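Local coordinates for protein metal-independent carbonic anhydrase (Nostoc sp. PCC 7120 = FACHB-418, PDB 7C5W) that catalyses the hydration of carbon dioxide to bicarbonate without any metal cofactor, with only very low activity in the dehydration direction, at residues W155-D160 / L165-H170; P78-S83 / L95-G100; S44-Y47 / A53-K56; A31-W36 / V119-A124. All coordinates share one frame; numbering follows the deposited sequence.

Contact 1: residues W155-D160 / L165-H170; sequences WQFLKD and LRIITH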
loop_
_atom_site.group_PDB
_atom_site.type_symbol
_atom_site.label_atom_id
_atom_site.label_comp_id
_atom_site.label_asym_id
_atom_site.label_seq_id
_atom_site.Cartn_x
_atom_site.Cartn_y
_atom_site.Cartn_z
ATOM N N TRP A 155 -2.874 -5.781 16.825
ATOM C CA TRP A 155 -3.437 -4.497 16.315
ATOM C C TRP A 155 -3.065 -4.316 14.839
ATOM O O TRP A 155 -1.954 -4.731 14.449
ATOM C CB TRP A 155 -2.892 -3.302 17.092
ATOM C CG TRP A 155 -3.617 -2.957 18.350
ATOM C CD1 TRP A 155 -4.951 -2.726 18.503
ATOM C CD2 TRP A 155 -3.015 -2.717 19.630
ATOM N NE1 TRP A 155 -5.220 -2.383 19.799
ATOM C CE2 TRP A 155 -4.056 -2.370 20.513
ATOM C CE3 TRP A 155 -1.701 -2.759 20.111
ATOM C CZ2 TRP A 155 -3.824 -2.085 21.857
ATOM C CZ3 TRP A 155 -1.474 -2.470 21.438
ATOM C CH2 TRP A 155 -2.522 -2.138 22.297
ATOM N N GLN A 156 -3.928 -3.670 14.058
ATOM C CA GLN A 156 -3.539 -3.110 12.737
ATOM C C GLN A 156 -3.919 -1.630 12.715
ATOM O O GLN A 156 -5.075 -1.326 12.986
ATOM C CB GLN A 156 -4.196 -3.868 11.585
ATOM C CG GLN A 156 -3.645 -3.480 10.218
ATOM C CD GLN A 156 -4.327 -4.214 9.087
ATOM O OE1 GLN A 156 -3.996 -4.045 7.918
ATOM N NE2 GLN A 156 -5.301 -5.035 9.419
ATOM N N PHE A 157 -2.951 -0.759 12.450
ATOM C CA PHE A 157 -3.140 0.704 12.354
ATOM C C PHE A 157 -3.157 1.117 10.883
ATOM O O PHE A 157 -2.285 0.664 10.118
ATOM C CB PHE A 157 -2.034 1.423 13.121
ATOM C CG PHE A 157 -2.033 1.101 14.594
ATOM C CD1 PHE A 157 -2.883 1.767 15.465
ATOM C CD2 PHE A 157 -1.211 0.102 15.096
ATOM C CE1 PHE A 157 -2.890 1.456 16.817
ATOM C CE2 PHE A 157 -1.216 -0.199 16.448
ATOM C CZ PHE A 157 -2.058 0.474 17.304
ATOM N N LEU A 158 -4.144 1.927 10.510
ATOM C CA LEU A 158 -4.193 2.641 9.208
ATOM C C LEU A 158 -3.953 4.141 9.448
ATOM O O LEU A 158 -4.564 4.709 10.372
ATOM C CB LEU A 158 -5.552 2.377 8.559
ATOM C CG LEU A 158 -5.818 3.107 7.246
ATOM C CD1 LEU A 158 -4.873 2.632 6.167
ATOM C CD2 LEU A 158 -7.255 2.894 6.795
ATOM N N LYS A 159 -3.055 4.744 8.673
ATOM C CA LYS A 159 -2.767 6.204 8.702
ATOM C C LYS A 159 -3.783 6.892 7.786
ATOM O O LYS A 159 -3.722 6.658 6.553
ATOM C CB LYS A 159 -1.322 6.451 8.263
ATOM C CG LYS A 159 -0.844 7.893 8.341
ATOM C CD LYS A 159 0.653 7.975 8.199
ATOM C CE LYS A 159 1.261 9.224 8.790
ATOM N NZ LYS A 159 2.703 9.043 9.085
ATOM N N ASP A 160 -4.723 7.644 8.367
ATOM C CA ASP A 160 -5.843 8.285 7.626
ATOM C C ASP A 160 -5.307 9.475 6.817
ATOM O O ASP A 160 -4.103 9.802 6.954
ATOM C CB ASP A 160 -6.983 8.711 8.557
ATOM C CG ASP A 160 -6.591 9.712 9.630
ATOM O OD1 ASP A 160 -5.570 10.427 9.445
ATOM O OD2 ASP A 160 -7.304 9.757 10.656
ATOM N N LEU A 165 -2.983 7.560 13.105
ATOM C CA LEU A 165 -3.108 6.078 13.107
ATOM C C LEU A 165 -4.449 5.669 13.729
ATOM O O LEU A 165 -4.707 6.044 14.885
ATOM C CB LEU A 165 -1.931 5.495 13.892
ATOM C CG LEU A 165 -0.688 5.205 13.067
ATOM C CD1 LEU A 165 -0.097 6.497 12.513
ATOM C CD2 LEU A 165 0.335 4.449 13.895
ATOM N N ARG A 166 -5.249 4.906 12.989
ATOM C CA ARG A 166 -6.567 4.390 13.432
ATOM C C ARG A 166 -6.529 2.864 13.442
ATOM O O ARG A 166 -6.043 2.267 12.445
ATOM C CB ARG A 166 -7.674 4.888 12.502
ATOM C CG ARG A 166 -7.473 6.321 12.035
ATOM C CD ARG A 166 -7.800 7.331 13.112
ATOM N NE ARG A 166 -9.241 7.420 13.285
ATOM C CZ ARG A 166 -10.042 8.181 12.552
ATOM N NH1 ARG A 166 -9.537 8.937 11.593
ATOM N NH2 ARG A 166 -11.343 8.175 12.775
ATOM N N ILE A 167 -7.040 2.262 14.519
ATOM C CA ILE A 167 -7.222 0.791 14.660
ATOM C C ILE A 167 -8.355 0.339 13.731
ATOM O O ILE A 167 -9.504 0.795 13.901
ATOM C CB ILE A 167 -7.497 0.418 16.128
ATOM C CG1 ILE A 167 -6.306 0.772 17.027
ATOM C CG2 ILE A 167 -7.894 -1.039 16.250
ATOM C CD1 ILE A 167 -6.669 0.914 18.489
ATOM N N ILE A 168 -8.021 -0.536 12.783
ATOM C CA ILE A 168 -8.982 -1.204 11.860
ATOM C C ILE A 168 -9.023 -2.699 12.186
ATOM O O ILE A 168 -9.949 -3.384 11.700
ATOM C CB ILE A 168 -8.578 -0.942 10.397
ATOM C CG1 ILE A 168 -7.165 -1.456 10.096
ATOM C CG2 ILE A 168 -8.730 0.539 10.081
ATOM C CD1 ILE A 168 -6.819 -1.512 8.618
ATOM N N THR A 169 -8.062 -3.185 12.978
ATOM C CA THR A 169 -7.985 -4.598 13.432
ATOM C C THR A 169 -7.493 -4.642 14.884
ATOM O O THR A 169 -6.480 -4.001 15.181
ATOM C CB THR A 169 -7.080 -5.453 12.535
ATOM O OG1 THR A 169 -7.438 -5.292 11.162
ATOM C CG2 THR A 169 -7.165 -6.921 12.888
ATOM N N HIS A 170 -8.183 -5.411 15.726
ATOM C CA HIS A 170 -7.926 -5.566 17.176
ATOM C C HIS A 170 -8.402 -6.955 17.608
ATOM O O HIS A 170 -9.600 -7.129 17.834
ATOM C CB HIS A 170 -8.635 -4.448 17.946
ATOM C CG HIS A 170 -8.218 -4.329 19.372
ATOM N ND1 HIS A 170 -7.556 -5.345 20.032
ATOM C CD2 HIS A 170 -8.384 -3.335 20.268
ATOM C CE1 HIS A 170 -7.325 -4.980 21.274
ATOM N NE2 HIS A 170 -7.830 -3.756 21.449
#
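Trp155 and His170 lie side by side on one sheet face, where the indole edge meets the imidazole face: Trp155 NE1 stands 3.3 Å above the plane of the His170 ring, over its centre, with the planes at 56°. Ile167, next on this face, sets its CG1 3.5 Å from CE1 of Phe157, while Leu165 CD2 reaches Phe157 CB at about a right angle to the phenyl side chain. On the other face Gln156 pairs with Thr169, and Arg166 reaches on to Asp160. Gln156 extends fully beyond CG and sends NE2 to Thr169 OG1 at 2.8 Å, a weak, bent bond; its stronger partner is Thr134 of the second subunit. Arg166 bends at chi2 and chi3 (-76° and -74°), which brings NH1 back to Asp160 OD2 at 2.6 Å. This salt bridge runs in the guanidinium plane to the anti lone pair, the carboxylate plane standing almost perpendicular.

The backbone sets these pairs out as an antiparallel hairpin of strands 148-159 and 165-173. Leu158 N to Arg166 O and Arg166 N to Leu158 O both measure 2.7 Å. A classic beta bulge follows, with Ile168 and Thr169 both facing Gln156: Ile168 N reaches Gln156 O at 3.1 Å, and Gln156 N binds Thr169 O.

Further out, Asp160 OD1 accepts the amides of His162 and Lys164, and Arg166 NE binds Tyr67 O. With both carboxylate oxygens engaged, the hairpin turn is tied to its own strands, whereas the Gln156 amide nitrogen is held mainly by Thr134 of the second subunit.

Contact 2: residues P78-S83 / L95-G100; sequences PTLAIS and LAYFVG
The ring of Tyr97, carried by helix 91-99, packs against a type I beta turn from Pro78 to Ala81, and the pairing brings together the two residues, Thr79 and Tyr97, that bind hydrogencarbonate. Apolar contact comes first. Pro78 lies over one face of the phenol in a CH-pi arrangement, its CB 3.3 Å from the ring centroid and 12° off the normal. Pro78 CG reaches only the inner part of the ring, 4.0 Å from Tyr97 CG, so CB makes the tighter touch. At the far end Leu80 CB lies 4.3 Å from Tyr97 CE1. Chi1 of Tyr97, 172°, swings the ring out opposite its backbone N, carrying the phenol from the helix surface across to the turn.

Polar contact is slight. The amide of Leu80, near the ring plane at its edge, donates a weak hydrogen bond to Tyr97 OH, nearly straight at 160° but long, with Leu80 N 3.3 Å from Tyr97 OH. Thr79 OG1 pairs instead with Ser172 OG of strand 165-173. Outside the turn, Phe111 meets the Tyr97 ring with planes about 20° apart, and Arg88 touches both Pro78 and Tyr97. Within the binding site, the hydroxyl oxygens Thr79 OG1 and Tyr97 OH stand 4.0 Å apart.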
loop_
_atom_site.group_PDB
_atom_site.type_symbol
_atom_site.label_atom_id
_atom_site.label_comp_id
_atom_site.label_asym_id
_atom_site.label_seq_id
_atom_site.Cartn_x
_atom_site.Cartn_y
_atom_site.Cartn_z
ATOM N N PRO A 78 -12.699 -8.585 20.962
ATOM C CA PRO A 78 -12.238 -8.240 22.310
ATOM C C PRO A 78 -11.889 -9.470 23.166
ATOM O O PRO A 78 -12.400 -10.547 22.900
ATOM C CB PRO A 78 -13.424 -7.476 22.917
ATOM C CG PRO A 78 -14.276 -7.083 21.728
ATOM C CD PRO A 78 -14.103 -8.221 20.747
ATOM N N THR A 79 -11.009 -9.294 24.156
ATOM C CA THR A 79 -10.536 -10.375 25.068
ATOM C C THR A 79 -11.738 -11.148 25.629
ATOM O O THR A 79 -11.786 -12.378 25.408
ATOM C CB THR A 79 -9.689 -9.829 26.224
ATOM O OG1 THR A 79 -8.787 -8.834 25.736
ATOM C CG2 THR A 79 -8.909 -10.917 26.923
ATOM N N LEU A 80 -12.671 -10.455 26.302
ATOM C CA LEU A 80 -13.714 -11.077 27.170
ATOM C C LEU A 80 -15.106 -10.951 26.539
ATOM O O LEU A 80 -16.069 -10.848 27.310
ATOM C CB LEU A 80 -13.696 -10.403 28.547
ATOM C CG LEU A 80 -12.409 -10.564 29.354
ATOM C CD1 LEU A 80 -12.597 -10.091 30.785
ATOM C CD2 LEU A 80 -11.942 -12.005 29.331
ATOM N N ALA A 81 -15.207 -10.983 25.206
ATOM C CA ALA A 81 -16.479 -10.916 24.445
ATOM C C ALA A 81 -17.084 -12.321 24.326
ATOM O O ALA A 81 -16.340 -13.223 23.922
ATOM C CB ALA A 81 -16.216 -10.313 23.085
ATOM N N ILE A 82 -18.380 -12.489 24.641
ATOM C CA ILE A 82 -19.067 -13.819 24.765
ATOM C C ILE A 82 -19.609 -14.281 23.398
ATOM O O ILE A 82 -20.070 -13.434 22.607
ATOM C CB ILE A 82 -20.171 -13.775 25.842
ATOM N N SER A 83 -19.643 -15.605 23.193
ATOM C CA SER A 83 -19.572 -16.327 21.888
ATOM C C SER A 83 -20.709 -15.982 20.923
ATOM O O SER A 83 -20.604 -16.298 19.741
ATOM C CB SER A 83 -19.505 -17.822 22.111
ATOM N N LEU A 95 -17.979 0.425 22.215
ATOM C CA LEU A 95 -18.404 1.190 23.416
ATOM C C LEU A 95 -18.951 0.223 24.475
ATOM O O LEU A 95 -18.445 0.219 25.627
ATOM C CB LEU A 95 -19.475 2.197 22.994
ATOM C CG LEU A 95 -19.890 3.189 24.073
ATOM C CD1 LEU A 95 -18.682 3.962 24.582
ATOM C CD2 LEU A 95 -20.960 4.134 23.546
ATOM N N ALA A 96 -19.942 -0.577 24.087
ATOM C CA ALA A 96 -20.617 -1.554 24.964
ATOM C C ALA A 96 -19.550 -2.424 25.640
ATOM O O ALA A 96 -19.615 -2.615 26.864
ATOM C CB ALA A 96 -21.585 -2.370 24.152
ATOM N N TYR A 97 -18.585 -2.941 24.882
ATOM C CA TYR A 97 -17.559 -3.857 25.437
ATOM C C TYR A 97 -16.835 -3.161 26.593
ATOM O O TYR A 97 -16.577 -3.812 27.622
ATOM C CB TYR A 97 -16.555 -4.315 24.379
ATOM C CG TYR A 97 -15.403 -5.075 24.978
ATOM C CD1 TYR A 97 -15.566 -6.376 25.419
ATOM C CD2 TYR A 97 -14.169 -4.474 25.174
ATOM C CE1 TYR A 97 -14.525 -7.073 26.012
ATOM C CE2 TYR A 97 -13.114 -5.160 25.755
ATOM C CZ TYR A 97 -13.292 -6.466 26.174
ATOM O OH TYR A 97 -12.263 -7.160 26.740
ATOM N N PHE A 98 -16.506 -1.881 26.422
ATOM C CA PHE A 98 -15.606 -1.132 27.336
ATOM C C PHE A 98 -16.360 -0.658 28.585
ATOM O O PHE A 98 -15.770 -0.754 29.684
ATOM C CB PHE A 98 -14.913 0.010 26.590
ATOM C CG PHE A 98 -13.751 -0.460 25.750
ATOM C CD1 PHE A 98 -12.681 -1.117 26.337
ATOM C CD2 PHE A 98 -13.748 -0.285 24.377
ATOM C CE1 PHE A 98 -11.626 -1.572 25.569
ATOM C CE2 PHE A 98 -12.691 -0.744 23.611
ATOM C CZ PHE A 98 -11.632 -1.381 24.209
ATOM N N VAL A 99 -17.604 -0.198 28.425
ATOM C CA VAL A 99 -18.354 0.551 29.478
ATOM C C VAL A 99 -19.733 -0.075 29.744
ATOM O O VAL A 99 -20.420 0.424 30.633
ATOM C CB VAL A 99 -18.496 2.035 29.087
ATOM C CG1 VAL A 99 -17.152 2.715 28.920
ATOM C CG2 VAL A 99 -19.342 2.212 27.840
ATOM N N GLY A 100 -20.136 -1.112 29.008
ATOM C CA GLY A 100 -21.467 -1.746 29.136
ATOM C C GLY A 100 -22.601 -0.773 28.845
ATOM O O GLY A 100 -22.454 0.059 27.924
#

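Contact 3: residues S44-Y47 / A53-K56; sequences STTY and ASAK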
loop_
_atom_site.group_PDB
_atom_site.type_symbol
_atom_site.label_atom_id
_atom_site.label_comp_id
_atom_site.label_asym_id
_atom_site.label_seq_id
_atom_site.Cartn_x
_atom_site.Cartn_y
_atom_site.Cartn_z
ATOM N N SER A 44 -10.827 4.231 32.785
ATOM C CA SER A 44 -10.919 3.408 34.016
ATOM C C SER A 44 -10.907 4.331 35.238
ATOM O O SER A 44 -11.807 4.184 36.083
ATOM C CB SER A 44 -9.813 2.391 34.059
ATOM O OG SER A 44 -10.228 1.215 34.731
ATOM N N THR A 45 -9.947 5.256 35.320
ATOM C CA THR A 45 -9.814 6.214 36.454
ATOM C C THR A 45 -11.047 7.125 36.469
ATOM O O THR A 45 -11.602 7.323 37.565
ATOM C CB THR A 45 -8.505 7.023 36.425
ATOM O OG1 THR A 45 -8.608 8.057 35.445
ATOM C CG2 THR A 45 -7.284 6.173 36.150
ATOM N N THR A 46 -11.473 7.624 35.305
ATOM C CA THR A 46 -12.618 8.567 35.161
ATOM C C THR A 46 -13.910 7.929 35.707
ATOM O O THR A 46 -14.784 8.685 36.160
ATOM C CB THR A 46 -12.782 9.037 33.710
ATOM O OG1 THR A 46 -11.755 9.994 33.455
ATOM C CG2 THR A 46 -14.126 9.673 33.425
ATOM N N TYR A 47 -14.042 6.601 35.663
ATOM C CA TYR A 47 -15.210 5.875 36.231
ATOM C C TYR A 47 -15.049 5.742 37.754
ATOM O O TYR A 47 -15.983 6.104 38.493
ATOM C CB TYR A 47 -15.403 4.504 35.582
ATOM C CG TYR A 47 -16.471 3.662 36.242
ATOM C CD1 TYR A 47 -17.812 3.949 36.069
ATOM C CD2 TYR A 47 -16.140 2.577 37.041
ATOM C CE1 TYR A 47 -18.801 3.184 36.668
ATOM C CE2 TYR A 47 -17.115 1.801 37.647
ATOM C CZ TYR A 47 -18.454 2.108 37.467
ATOM O OH TYR A 47 -19.423 1.352 38.070
ATOM N N ALA A 53 -21.419 7.837 33.638
ATOM C CA ALA A 53 -21.759 8.809 32.575
ATOM C C ALA A 53 -20.476 9.420 32.003
ATOM O O ALA A 53 -20.373 9.537 30.764
ATOM C CB ALA A 53 -22.684 9.871 33.121
ATOM N N SER A 54 -19.553 9.822 32.878
ATOM C CA SER A 54 -18.292 10.521 32.519
ATOM C C SER A 54 -17.395 9.570 31.726
ATOM O O SER A 54 -16.880 9.990 30.668
ATOM C CB SER A 54 -17.579 11.041 33.739
ATOM O OG SER A 54 -17.441 12.454 33.683
ATOM N N ALA A 55 -17.231 8.342 32.235
ATOM C CA ALA A 55 -16.491 7.239 31.582
ATOM C C ALA A 55 -17.046 6.980 30.173
ATOM O O ALA A 55 -16.216 6.860 29.249
ATOM C CB ALA A 55 -16.547 6.001 32.434
ATOM N N LYS A 56 -18.378 6.909 30.021
ATOM C CA LYS A 56 -19.067 6.623 28.730
ATOM C C LYS A 56 -18.696 7.721 27.723
ATOM O O LYS A 56 -18.271 7.379 26.609
ATOM C CB LYS A 56 -20.589 6.508 28.900
#
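This is a small apolar contact between two consecutive helices, close to the bend where helix 26-50 gives way to helix 52-66, and it is partly buried with no hydrogen bond across it. Its area, 157 Å² summed over both sides, comes almost entirely from four residues. Thr46 touches with its methyl: CG2 sits against the peptide link between Ser54 and Ala55, 3.6 Å from Ala55 N. The same methyl meets Ser54 CB at 3.7 Å. A chi1 of -76° at Thr46 places CG2 opposite the backbone N and leaves OG1 beside that N, where it bonds to Ala42 O one helical turn earlier in its own helix. The threonine therefore shows its hydrocarbon branch to the neighbouring helix while its hydroxyl is satisfied at home.

Such a pair of helices, doubling back after a very short link, forms a helical hairpin, and the close approach is made at Ala55, whose side chain is a single methyl. Tyr47 and Ala55 have CA atoms 5.0 Å apart, and Tyr47 CB rests on Ala55 CB at 3.7 Å. Ala55 CB also lies obliquely to the Tyr47 ring, and the Tyr47 side chain touches Lys52 as well. Leu58, further along helix 52-66, adds a second contact to Thr46. The CB of Ser44 points away from the partner helix, and its OG is hydrogen-bonded to Trp116 N, at the start of strand 116-128, and to Ala112 O.

Contact 4: residues A31-W36 / V119-A124; sequences AAQKAW and VEIKNA
Gln33 and Asn123 meet amide to amide, coming from opposite directions and closing a ring of two reciprocal hydrogen bonds. Asn123 ND2 donates to Gln33 OE1 at 2.7 Å with an N-H...O angle of 172°, in the carbonyl plane and on a lone pair. In return Gln33 NE2 donates to Asn123 OD1 at 2.8 Å, also nearly straight. The amide planes are only 26° apart, which is what lets both bonds form at once and fixes the rotation of each group about its last torsion. Each amide thus uses its oxygen and one N-H on the other. Gln33 NE2 has a further, weak hydrogen bond to Thr135 OG1 of strand 132-143.

A methyl of Ile121 packs against the same carboxamide of Gln33. Ile121 CG2 comes 3.3 Å from Gln33 OE1 and 3.5 Å from both Gln33 CD and Gln33 NE2, so the methyl lies against the whole carboxamide and not a single atom of it. The glutamine reaches this far because its chain is extended beyond CG (chi2 -169°).

The contact joins helix 26-50 to strand 116-128, one of the two edge strands of the sheet within this chain. Trp155 of strand 148-159 also touches Gln33, Leu30 of the same helix packs on Asn123, and Val139 of strand 132-143 touches Ile121, while Thr17 of the fourth subunit packs on Asn123. Ala32 and Trp36 extend the helix's grip across the sheet to strands 148-159 and 165-173.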
loop_
_atom_site.group_PDB
_atom_site.type_symbol
_atom_site.label_atom_id
_atom_site.label_comp_id
_atom_site.label_asym_id
_atom_site.label_seq_id
_atom_site.Cartn_x
_atom_site.Cartn_y
_atom_site.Cartn_z
ATOM N N ALA A 31 3.904 4.780 19.554
ATOM C CA ALA A 31 3.104 5.906 20.085
ATOM C C ALA A 31 1.618 5.515 20.126
ATOM O O ALA A 31 1.018 5.655 21.202
ATOM C CB ALA A 31 3.331 7.151 19.262
ATOM N N ALA A 32 1.055 5.031 19.013
ATOM C CA ALA A 32 -0.368 4.628 18.909
ATOM C C ALA A 32 -0.678 3.486 19.894
ATOM O O ALA A 32 -1.753 3.531 20.509
ATOM C CB ALA A 32 -0.709 4.264 17.487
ATOM N N GLN A 33 0.220 2.507 20.052
ATOM C CA GLN A 33 0.085 1.427 21.065
ATOM C C GLN A 33 -0.078 2.072 22.448
ATOM O O GLN A 33 -1.039 1.713 23.150
ATOM C CB GLN A 33 1.285 0.472 21.064
ATOM C CG GLN A 33 1.368 -0.454 19.853
ATOM C CD GLN A 33 2.401 -1.536 20.063
ATOM O OE1 GLN A 33 3.541 -1.266 20.447
ATOM N NE2 GLN A 33 2.003 -2.784 19.863
ATOM N N LYS A 34 0.826 2.990 22.820
ATOM C CA LYS A 34 0.873 3.645 24.163
ATOM C C LYS A 34 -0.392 4.489 24.375
ATOM O O LYS A 34 -0.919 4.491 25.501
ATOM C CB LYS A 34 2.135 4.500 24.334
ATOM N N ALA A 35 -0.882 5.145 23.325
ATOM C CA ALA A 35 -2.075 6.026 23.356
ATOM C C ALA A 35 -3.327 5.198 23.666
ATOM O O ALA A 35 -4.233 5.731 24.325
ATOM C CB ALA A 35 -2.222 6.782 22.054
ATOM N N TRP A 36 -3.383 3.947 23.204
ATOM C CA TRP A 36 -4.528 3.045 23.487
ATOM C C TRP A 36 -4.516 2.670 24.975
ATOM O O TRP A 36 -5.591 2.731 25.619
ATOM C CB TRP A 36 -4.478 1.795 22.613
ATOM C CG TRP A 36 -5.628 0.876 22.871
ATOM C CD1 TRP A 36 -6.814 0.866 22.202
ATOM C CD2 TRP A 36 -5.719 -0.161 23.865
ATOM N NE1 TRP A 36 -7.626 -0.114 22.698
ATOM C CE2 TRP A 36 -6.985 -0.764 23.716
ATOM C CE3 TRP A 36 -4.862 -0.653 24.856
ATOM C CZ2 TRP A 36 -7.417 -1.812 24.526
ATOM C CZ3 TRP A 36 -5.282 -1.694 25.651
ATOM C CH2 TRP A 36 -6.542 -2.271 25.480
ATOM N N VAL A 119 -0.674 -0.044 31.845
ATOM C CA VAL A 119 -0.637 -0.884 30.614
ATOM C C VAL A 119 0.823 -0.967 30.164
ATOM O O VAL A 119 1.467 0.080 30.048
ATOM C CB VAL A 119 -1.546 -0.316 29.502
ATOM C CG1 VAL A 119 -1.601 -1.227 28.282
ATOM C CG2 VAL A 119 -2.954 -0.037 30.009
ATOM N N GLU A 120 1.317 -2.183 29.950
ATOM C CA GLU A 120 2.685 -2.482 29.455
ATOM C C GLU A 120 2.568 -3.193 28.098
ATOM O O GLU A 120 1.832 -4.196 28.021
ATOM C CB GLU A 120 3.403 -3.335 30.505
ATOM C CG GLU A 120 4.913 -3.374 30.340
ATOM C CD GLU A 120 5.618 -4.268 31.347
ATOM O OE1 GLU A 120 5.031 -4.505 32.426
ATOM O OE2 GLU A 120 6.743 -4.735 31.049
ATOM N N ILE A 121 3.249 -2.691 27.063
ATOM C CA ILE A 121 3.267 -3.306 25.702
ATOM C C ILE A 121 4.544 -4.130 25.542
ATOM O O ILE A 121 5.627 -3.550 25.703
ATOM C CB ILE A 121 3.178 -2.240 24.600
ATOM C CG1 ILE A 121 2.162 -1.142 24.935
ATOM C CG2 ILE A 121 2.894 -2.903 23.261
ATOM C CD1 ILE A 121 0.737 -1.627 24.993
ATOM N N LYS A 122 4.409 -5.416 25.208
ATOM C CA LYS A 122 5.542 -6.346 24.956
ATOM C C LYS A 122 5.392 -6.945 23.558
ATOM O O LYS A 122 4.819 -8.047 23.421
ATOM C CB LYS A 122 5.611 -7.439 26.025
ATOM C CG LYS A 122 6.085 -6.946 27.385
ATOM C CD LYS A 122 6.878 -7.968 28.161
ATOM C CE LYS A 122 7.540 -7.369 29.384
ATOM N NZ LYS A 122 8.631 -8.231 29.895
ATOM N N ASN A 123 5.920 -6.243 22.559
ATOM C CA ASN A 123 5.832 -6.629 21.130
ATOM C C ASN A 123 6.721 -7.848 20.887
ATOM O O ASN A 123 7.856 -7.883 21.397
ATOM C CB ASN A 123 6.171 -5.438 20.238
ATOM C CG ASN A 123 5.109 -4.364 20.328
ATOM O OD1 ASN A 123 3.934 -4.677 20.505
ATOM N ND2 ASN A 123 5.505 -3.103 20.214
ATOM N N ALA A 124 6.198 -8.824 20.152
ATOM C CA ALA A 124 6.963 -9.977 19.638
ATOM C C ALA A 124 7.440 -9.650 18.218
ATOM O O ALA A 124 8.526 -10.114 17.847
ATOM C CB ALA A 124 6.104 -11.218 19.675
#

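How the contacts relate
Contacts 1 and 2 are buried, contacts 3 and 4 only partly so. Contact 1 is a backbone-bonded hairpin in the sheet, and contact 4 lays helix 26-50 on the same sheet through side chains alone. The two touch directly, Trp155 CZ2 lying 3.4 Å from Trp36 CD2. Contact 3 uses the far end of that helix and relies on small apolar packing, with no hydrogen bond across it. Its second helix meets helix 91-99 of contact 2, where Val99 CG1 comes 4.3 Å from Ala55 O. Contact 2 holds the substrate-binding residues; His170 of contact 1 has its side chain about 6 Å from that of Thr79. Contacts 1, 2 and 4 all reach the second subunit.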